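Enoyl-CoA hydratase (Geobacillus kaustophilus, PDB 2PPY) probably catalyses the reversible hydration of enoyl-CoA thioesters in fatty acid beta-oxidation, as a hexameric member of the crotonase-like enoyl-CoA hydratase/isomerase family. Local coordinates at residues V56-D61 / Q102-C107; R126-E131 / I173-A178. All blocks are in the same frame, centred on the assembly; numbering follows the deposited sequence.

Contact 1 of 2, residues V56-D61 / Q102-C107; sequences VIVMSD and QVYIAC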
ATOM      1  N   VAL A  56     -23.554 -13.249  13.224  1.00 23.88           N
ATOM      2  CA  VAL A  56     -24.697 -12.442  12.829  1.00 18.56           C
ATOM      3  C   VAL A  56     -25.180 -12.862  11.450  1.00 18.71           C
ATOM      4  O   VAL A  56     -24.398 -12.926  10.501  1.00 20.27           O
ATOM      5  CB  VAL A  56     -24.358 -10.943  12.786  1.00 22.69           C
ATOM      6  CG1 VAL A  56     -25.584 -10.153  12.325  1.00 21.56           C
ATOM      7  CG2 VAL A  56     -23.901 -10.466  14.160  1.00 12.84           C
ATOM      8  N   ILE A  57     -26.466 -13.174  11.349  1.00 17.76           N
ATOM      9  CA  ILE A  57     -27.042 -13.552  10.070  1.00 17.06           C
ATOM     10  C   ILE A  57     -27.970 -12.431   9.624  1.00 17.77           C
ATOM     11  O   ILE A  57     -28.868 -12.024  10.358  1.00 18.76           O
ATOM     12  CB  ILE A  57     -27.892 -14.836  10.156  1.00 15.19           C
ATOM     13  CG1 ILE A  57     -27.059 -16.005  10.671  1.00  9.83           C
ATOM     14  CG2 ILE A  57     -28.436 -15.172   8.771  1.00 14.87           C
ATOM     15  CD1 ILE A  57     -27.882 -17.273  10.910  1.00 13.19           C
ATOM     16  N   VAL A  58     -27.754 -11.923   8.423  1.00 18.74           N
ATOM     17  CA  VAL A  58     -28.621 -10.878   7.922  1.00 21.18           C
ATOM     18  C   VAL A  58     -29.546 -11.532   6.904  1.00 22.51           C
ATOM     19  O   VAL A  58     -29.085 -12.129   5.935  1.00 20.99           O
ATOM     20  CB  VAL A  58     -27.809  -9.750   7.259  1.00 15.38           C
ATOM     21  CG1 VAL A  58     -28.744  -8.649   6.769  1.00 16.89           C
ATOM     22  CG2 VAL A  58     -26.796  -9.193   8.256  1.00  9.62           C
HETATM   23  N   MSE A  59     -30.849 -11.456   7.154  1.00 20.73           N
HETATM   24  CA  MSE A  59     -31.826 -12.033   6.241  1.00 23.82           C
HETATM   25  C   MSE A  59     -33.006 -11.102   6.008  1.00 21.13           C
HETATM   26  O   MSE A  59     -33.144 -10.080   6.676  1.00 20.03           O
HETATM   27  CB  MSE A  59     -32.308 -13.406   6.738  1.00 28.39           C
HETATM   28  CG  MSE A  59     -32.452 -13.560   8.241  1.00 36.74           C
HETATM   29 SE   MSE A  59     -33.174 -15.312   8.725  1.00 48.92          SE
HETATM   30  CE  MSE A  59     -31.552 -16.337   8.891  1.00 38.77           C
ATOM     31  N   SER A  60     -33.843 -11.454   5.040  1.00 25.57           N
ATOM     32  CA  SER A  60     -34.999 -10.645   4.682  1.00 26.32           C
ATOM     33  C   SER A  60     -36.312 -11.382   4.903  1.00 27.61           C
ATOM     34  O   SER A  60     -36.403 -12.587   4.653  1.00 28.29           O
ATOM     35  CB  SER A  60     -34.895 -10.228   3.210  1.00 26.67           C
ATOM     36  OG  SER A  60     -36.067  -9.565   2.766  1.00 18.57           O
ATOM     37  N   ASP A  61     -37.324 -10.657   5.368  1.00 26.78           N
ATOM     38  CA  ASP A  61     -38.637 -11.249   5.599  1.00 27.52           C
ATOM     39  C   ASP A  61     -39.551 -10.937   4.423  1.00 30.27           C
ATOM     40  O   ASP A  61     -40.735 -11.262   4.448  1.00 35.43           O
ATOM     41  CB  ASP A  61     -39.275 -10.708   6.883  1.00 27.17           C
ATOM     42  CG  ASP A  61     -38.498 -11.080   8.128  1.00 28.64           C
ATOM     43  OD1 ASP A  61     -37.958 -12.208   8.188  1.00 31.61           O
ATOM     44  OD2 ASP A  61     -38.443 -10.248   9.058  1.00 36.93           O
ATOM     45  N   GLN A 102     -17.938 -10.339  15.494  1.00 18.37           N
ATOM     46  CA  GLN A 102     -18.852 -11.349  14.960  1.00 20.88           C
ATOM     47  C   GLN A 102     -18.660 -11.608  13.480  1.00 24.06           C
ATOM     48  O   GLN A 102     -18.278 -10.712  12.726  1.00 17.80           O
ATOM     49  CB  GLN A 102     -20.321 -10.938  15.139  1.00 24.05           C
ATOM     50  CG  GLN A 102     -20.827 -10.787  16.556  1.00 24.19           C
ATOM     51  CD  GLN A 102     -20.417  -9.476  17.183  1.00 27.48           C
ATOM     52  OE1 GLN A 102     -20.167  -8.490  16.484  1.00 19.80           O
ATOM     53  NE2 GLN A 102     -20.363  -9.449  18.510  1.00 18.85           N
ATOM     54  N   VAL A 103     -18.953 -12.837  13.069  1.00 22.52           N
ATOM     55  CA  VAL A 103     -18.878 -13.213  11.670  1.00 18.27           C
ATOM     56  C   VAL A 103     -20.237 -12.839  11.082  1.00 21.97           C
ATOM     57  O   VAL A 103     -21.279 -13.285  11.571  1.00 19.92           O
ATOM     58  CB  VAL A 103     -18.647 -14.732  11.504  1.00 18.94           C
ATOM     59  CG1 VAL A 103     -18.828 -15.140  10.048  1.00 14.50           C
ATOM     60  CG2 VAL A 103     -17.250 -15.092  11.975  1.00 25.13           C
ATOM     61  N   TYR A 104     -20.225 -12.001  10.053  1.00 19.30           N
ATOM     62  CA  TYR A 104     -21.457 -11.578   9.402  1.00 18.55           C
ATOM     63  C   TYR A 104     -21.758 -12.409   8.152  1.00 19.67           C
ATOM     64  O   TYR A 104     -20.948 -12.482   7.229  1.00 20.22           O
ATOM     65  CB  TYR A 104     -21.375 -10.091   9.037  1.00 18.03           C
ATOM     66  CG  TYR A 104     -21.802  -9.158  10.155  1.00 17.76           C
ATOM     67  CD1 TYR A 104     -21.108  -9.114  11.364  1.00 18.81           C
ATOM     68  CD2 TYR A 104     -22.926  -8.346  10.012  1.00 12.60           C
ATOM     69  CE1 TYR A 104     -21.528  -8.281  12.409  1.00 17.58           C
ATOM     70  CE2 TYR A 104     -23.353  -7.515  11.044  1.00 17.56           C
ATOM     71  CZ  TYR A 104     -22.653  -7.489  12.237  1.00 15.94           C
ATOM     72  OH  TYR A 104     -23.092  -6.680  13.252  1.00 15.04           O
ATOM     73  N   ILE A 105     -22.929 -13.036   8.135  1.00 19.33           N
ATOM     74  CA  ILE A 105     -23.345 -13.867   7.012  1.00 18.87           C
ATOM     75  C   ILE A 105     -24.606 -13.288   6.381  1.00 21.97           C
ATOM     76  O   ILE A 105     -25.585 -13.016   7.075  1.00 23.33           O
ATOM     77  CB  ILE A 105     -23.668 -15.312   7.463  1.00 13.20           C
ATOM     78  CG1 ILE A 105     -22.492 -15.893   8.246  1.00 11.55           C
ATOM     79  CG2 ILE A 105     -23.971 -16.193   6.244  1.00  6.07           C
ATOM     80  CD1 ILE A 105     -22.784 -17.262   8.828  1.00 14.15           C
ATOM     81  N   ALA A 106     -24.576 -13.101   5.068  1.00 17.30           N
ATOM     82  CA  ALA A 106     -25.730 -12.585   4.349  1.00 17.64           C
ATOM     83  C   ALA A 106     -26.537 -13.779   3.855  1.00 23.73           C
ATOM     84  O   ALA A 106     -26.047 -14.572   3.053  1.00 20.73           O
ATOM     85  CB  ALA A 106     -25.280 -11.747   3.172  1.00 14.12           C
ATOM     86  N   CYS A 107     -27.764 -13.919   4.348  1.00 25.22           N
ATOM     87  CA  CYS A 107     -28.623 -15.022   3.933  1.00 23.87           C
ATOM     88  C   CYS A 107     -29.485 -14.516   2.784  1.00 23.86           C
ATOM     89  O   CYS A 107     -30.504 -13.864   3.005  1.00 23.96           O
ATOM     90  CB  CYS A 107     -29.511 -15.478   5.093  1.00 20.29           C
ATOM     91  SG  CYS A 107     -30.475 -16.974   4.732  1.00 23.39           S
TER
HETATM   92  O   HOH W   1     -33.167 -13.883   3.500  1.00 20.00           O
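With chi1 at 178°, Val56 sets CG1 anti to its backbone N and CG2 anti to its carbonyl carbon, and chi1 of -87° turns one face of the Tyr104 ring to both branches, the two side chains running alongside each other from the sheet. Val56 CB stands 3.7 Å from the centroid of the Tyr104 ring and only 4° off the ring normal, a CH-pi contact. Both methyls rest on that same face, on either side of the ring centre, CG1 by CE2 and CG2 by CE1; Val56 CG2 also meets Gln102 CB at 3.7 Å.

Four nearly straight backbone bonds join the parallel strands 56-60 and 103-107: Val56 N to Val103 O, Ile105 N to Val56 O, Val58 N to Ile105 O and Cys107 N to Val58 O, this last 2.7 Å long. On the sheet face opposite Tyr104, CG2 of Ile57 packs on CB of Cys107 at 3.8 Å. Beyond the last bridge a water continues the link, accepting from Ser60 N and donating to Cys107 O.

Helix 34-48 lies against the Tyr104 side through Ile44 and Ile47, helix 193-205 against the other. This is the inner part of the crotonase-fold sheet, with apolar side chains on both faces: Val56 and Val58 spend their N-H and C=O groups on strand 103-107, while Ile57 and Met59 turn theirs to strand 19-24, as expected of an inner parallel strand.

Contact 2 of 2, residues R126-E131 / I173-A178; sequences RFMGDE and ITPQEA
Selenomethionine Met128 lies across the Pro175 ring at about a right angle, its SE 3.9 Å from Pro175 CB and equally near CG. A chi1 of -175° carries Met128 CG to the rim of the proline and lets SE continue over its face, so both CG and SE share in the apolar contact. At the CB-CG edge of the ring the neighbour is polar: Gly129 O comes within 3.4 Å of Pro175 CG, a carbonyl resting against the ring's carbons.

Further along, the amide of Gln176 faces the turn after the strand. Its NE2 gives a weak but nearly straight hydrogen bond to Asp130 O, 3.4 Å long with an N-H...O angle of 169°, and lies 3.5 Å from Asp130 CB. A water donates to both Gln176 OE1, at 2.7 Å, and Asp130 O, so the carbonyl receives two donors and both ends of the amide are engaged. The carboxylate of Asp130 turns elsewhere, OD2 accepting from Gln190 N.

Thr174 N-caps helix 175-181 in a capping box: Glu177 N donates to Thr174 OG1, and Thr174 N donates to Glu177 OE1 at 2.8 Å. Ile135 also touches Met128 and Ala178, joining strand 135-136 to this packing. The capped first turn thus meets the end of strand 125-129 through a buried apolar patch around Pro175, with a weak, water-assisted polar link at its more exposed margin.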
ATOM      1  N   ARG A 126     -21.557 -14.975   2.099  1.00 13.41           N
ATOM      2  CA  ARG A 126     -22.834 -14.850   1.406  1.00 18.11           C
ATOM      3  C   ARG A 126     -23.360 -16.223   0.992  1.00 19.37           C
ATOM      4  O   ARG A 126     -22.695 -16.938   0.247  1.00 19.99           O
ATOM      5  CB  ARG A 126     -22.670 -13.970   0.162  1.00 15.35           C
ATOM      6  CG  ARG A 126     -22.441 -12.487   0.465  1.00 17.66           C
ATOM      7  CD  ARG A 126     -21.684 -11.810  -0.671  1.00 11.28           C
ATOM      8  NE  ARG A 126     -20.308 -12.298  -0.735  1.00 15.26           N
ATOM      9  CZ  ARG A 126     -19.367 -11.994   0.155  1.00 15.92           C
ATOM     10  NH1 ARG A 126     -19.648 -11.195   1.179  1.00  8.76           N
ATOM     11  NH2 ARG A 126     -18.149 -12.506   0.038  1.00 14.78           N
ATOM     12  N   PHE A 127     -24.542 -16.588   1.494  1.00 19.48           N
ATOM     13  CA  PHE A 127     -25.183 -17.868   1.159  1.00 16.69           C
ATOM     14  C   PHE A 127     -26.471 -17.534   0.411  1.00 14.96           C
ATOM     15  O   PHE A 127     -27.259 -16.709   0.869  1.00 15.99           O
ATOM     16  CB  PHE A 127     -25.526 -18.677   2.423  1.00 12.51           C
ATOM     17  CG  PHE A 127     -24.329 -19.052   3.272  1.00 13.52           C
ATOM     18  CD1 PHE A 127     -23.034 -19.032   2.750  1.00 15.05           C
ATOM     19  CD2 PHE A 127     -24.503 -19.440   4.600  1.00 14.39           C
ATOM     20  CE1 PHE A 127     -21.929 -19.389   3.545  1.00 13.53           C
ATOM     21  CE2 PHE A 127     -23.409 -19.800   5.402  1.00 14.55           C
ATOM     22  CZ  PHE A 127     -22.120 -19.775   4.871  1.00 15.87           C
HETATM   23  N   MSE A 128     -26.697 -18.174  -0.731  1.00 18.32           N
HETATM   24  CA  MSE A 128     -27.885 -17.876  -1.527  1.00 19.90           C
HETATM   25  C   MSE A 128     -28.729 -19.091  -1.916  1.00 20.27           C
HETATM   26  O   MSE A 128     -28.198 -20.180  -2.127  1.00 20.89           O
HETATM   27  CB  MSE A 128     -27.447 -17.120  -2.783  1.00 20.63           C
HETATM   28  CG  MSE A 128     -28.566 -16.617  -3.672  1.00 20.84           C
HETATM   29 SE   MSE A 128     -27.868 -15.320  -4.928  1.00 35.26          SE
HETATM   30  CE  MSE A 128     -29.253 -13.975  -4.802  1.00 25.02           C
ATOM     31  N   GLY A 129     -30.044 -18.890  -2.012  1.00 19.59           N
ATOM     32  CA  GLY A 129     -30.946 -19.969  -2.389  1.00 22.42           C
ATOM     33  C   GLY A 129     -30.881 -20.250  -3.880  1.00 23.53           C
ATOM     34  O   GLY A 129     -30.680 -19.324  -4.667  1.00 19.84           O
ATOM     35  N   ASP A 130     -31.067 -21.507  -4.286  1.00 19.07           N
ATOM     36  CA  ASP A 130     -30.974 -21.825  -5.710  1.00 25.00           C
ATOM     37  C   ASP A 130     -32.082 -21.257  -6.593  1.00 22.67           C
ATOM     38  O   ASP A 130     -32.059 -21.433  -7.807  1.00 23.78           O
ATOM     39  CB  ASP A 130     -30.823 -23.342  -5.935  1.00 26.83           C
ATOM     40  CG  ASP A 130     -31.987 -24.156  -5.390  1.00 26.90           C
ATOM     41  OD1 ASP A 130     -31.900 -25.397  -5.474  1.00 27.56           O
ATOM     42  OD2 ASP A 130     -32.974 -23.581  -4.888  1.00 32.50           O
ATOM     43  N   GLU A 131     -33.034 -20.559  -5.984  1.00 24.05           N
ATOM     44  CA  GLU A 131     -34.123 -19.934  -6.728  1.00 24.13           C
ATOM     45  C   GLU A 131     -34.300 -18.504  -6.215  1.00 26.46           C
ATOM     46  O   GLU A 131     -35.350 -17.889  -6.401  1.00 25.05           O
ATOM     47  CB  GLU A 131     -35.430 -20.715  -6.538  1.00 32.55           C
ATOM     48  CG  GLU A 131     -35.379 -22.162  -7.010  1.00 37.43           C
ATOM     49  CD  GLU A 131     -36.739 -22.845  -6.951  1.00 44.58           C
ATOM     50  OE1 GLU A 131     -37.653 -22.418  -7.689  1.00 41.90           O
ATOM     51  OE2 GLU A 131     -36.899 -23.807  -6.168  1.00 36.48           O
ATOM     52  N   ILE A 173     -26.905 -11.704 -12.625  1.00 18.08           N
ATOM     53  CA  ILE A 173     -26.686 -13.114 -12.902  1.00 17.74           C
ATOM     54  C   ILE A 173     -27.497 -13.997 -11.957  1.00 16.04           C
ATOM     55  O   ILE A 173     -28.217 -13.498 -11.097  1.00 20.17           O
ATOM     56  CB  ILE A 173     -25.187 -13.467 -12.783  1.00 16.45           C
ATOM     57  CG1 ILE A 173     -24.676 -13.128 -11.380  1.00 14.33           C
ATOM     58  CG2 ILE A 173     -24.393 -12.697 -13.829  1.00 16.59           C
ATOM     59  CD1 ILE A 173     -23.217 -13.492 -11.155  1.00 17.46           C
ATOM     60  N   THR A 174     -27.370 -15.308 -12.118  1.00 17.33           N
ATOM     61  CA  THR A 174     -28.092 -16.264 -11.286  1.00 15.16           C
ATOM     62  C   THR A 174     -27.259 -16.668 -10.078  1.00 22.54           C
ATOM     63  O   THR A 174     -26.059 -16.399 -10.020  1.00 22.26           O
ATOM     64  CB  THR A 174     -28.421 -17.554 -12.073  1.00 17.94           C
ATOM     65  OG1 THR A 174     -27.201 -18.201 -12.459  1.00 15.36           O
ATOM     66  CG2 THR A 174     -29.238 -17.232 -13.322  1.00 14.69           C
ATOM     67  N   PRO A 175     -27.895 -17.321  -9.089  1.00 23.17           N
ATOM     68  CA  PRO A 175     -27.194 -17.768  -7.881  1.00 20.78           C
ATOM     69  C   PRO A 175     -26.060 -18.711  -8.267  1.00 18.77           C
ATOM     70  O   PRO A 175     -24.955 -18.621  -7.729  1.00 13.47           O
ATOM     71  CB  PRO A 175     -28.290 -18.485  -7.093  1.00 24.13           C
ATOM     72  CG  PRO A 175     -29.524 -17.735  -7.481  1.00 25.53           C
ATOM     73  CD  PRO A 175     -29.345 -17.561  -8.975  1.00 22.98           C
ATOM     74  N   GLN A 176     -26.350 -19.615  -9.205  1.00 16.60           N
ATOM     75  CA  GLN A 176     -25.367 -20.580  -9.685  1.00 17.22           C
ATOM     76  C   GLN A 176     -24.156 -19.875 -10.288  1.00 19.91           C
ATOM     77  O   GLN A 176     -23.016 -20.193  -9.951  1.00 25.02           O
ATOM     78  CB  GLN A 176     -25.984 -21.507 -10.741  1.00 23.90           C
ATOM     79  CG  GLN A 176     -27.045 -22.486 -10.229  1.00 26.67           C
ATOM     80  CD  GLN A 176     -28.338 -21.808  -9.801  1.00 27.49           C
ATOM     81  OE1 GLN A 176     -28.766 -20.823 -10.405  1.00 26.32           O
ATOM     82  NE2 GLN A 176     -28.978 -22.348  -8.769  1.00 25.54           N
ATOM     83  N   GLU A 177     -24.404 -18.924 -11.185  1.00 16.42           N
ATOM     84  CA  GLU A 177     -23.319 -18.184 -11.823  1.00 17.13           C
ATOM     85  C   GLU A 177     -22.542 -17.423 -10.758  1.00 20.61           C
ATOM     86  O   GLU A 177     -21.315 -17.306 -10.827  1.00 22.16           O
ATOM     87  CB  GLU A 177     -23.879 -17.218 -12.869  1.00 16.50           C
ATOM     88  CG  GLU A 177     -24.700 -17.916 -13.959  1.00 30.80           C
ATOM     89  CD  GLU A 177     -25.363 -16.949 -14.929  1.00 33.58           C
ATOM     90  OE1 GLU A 177     -25.942 -15.944 -14.469  1.00 31.91           O
ATOM     91  OE2 GLU A 177     -25.316 -17.204 -16.152  1.00 40.19           O
ATOM     92  N   ALA A 178     -23.262 -16.913  -9.763  1.00 15.58           N
ATOM     93  CA  ALA A 178     -22.634 -16.177  -8.679  1.00 16.69           C
ATOM     94  C   ALA A 178     -21.670 -17.099  -7.938  1.00 17.19           C
ATOM     95  O   ALA A 178     -20.567 -16.699  -7.568  1.00 19.25           O
ATOM     96  CB  ALA A 178     -23.698 -15.646  -7.722  1.00 20.06           C
TER
HETATM   97  O   HOH W   2     -31.289 -20.012 -10.624  1.00 35.42           O

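Overall arrangement
From the N terminus, strand 55-60 leads through helices 72-75 and 80-99 to strand 103-108, and contact 1 closes this largely helical loop as a parallel beta-alpha-beta crossover. The chain then passes helix 115-121 to strand 125-129, where contact 2 opens; it closes at helix 175-181, after strand 135-136 and helices 150-158 and 160-169. The two loops therefore follow in series, neither nested nor crossed, with centres about 16 Å apart. They meet in the main sheet, where strands 103-108 and 125-129 are neighbours: Ala106 O lies 3.0 Å from Phe127 N, a probable hydrogen bond. Contact 1 joins inner strands; contact 2 ties the next strand, 125-129, to helix 175-181.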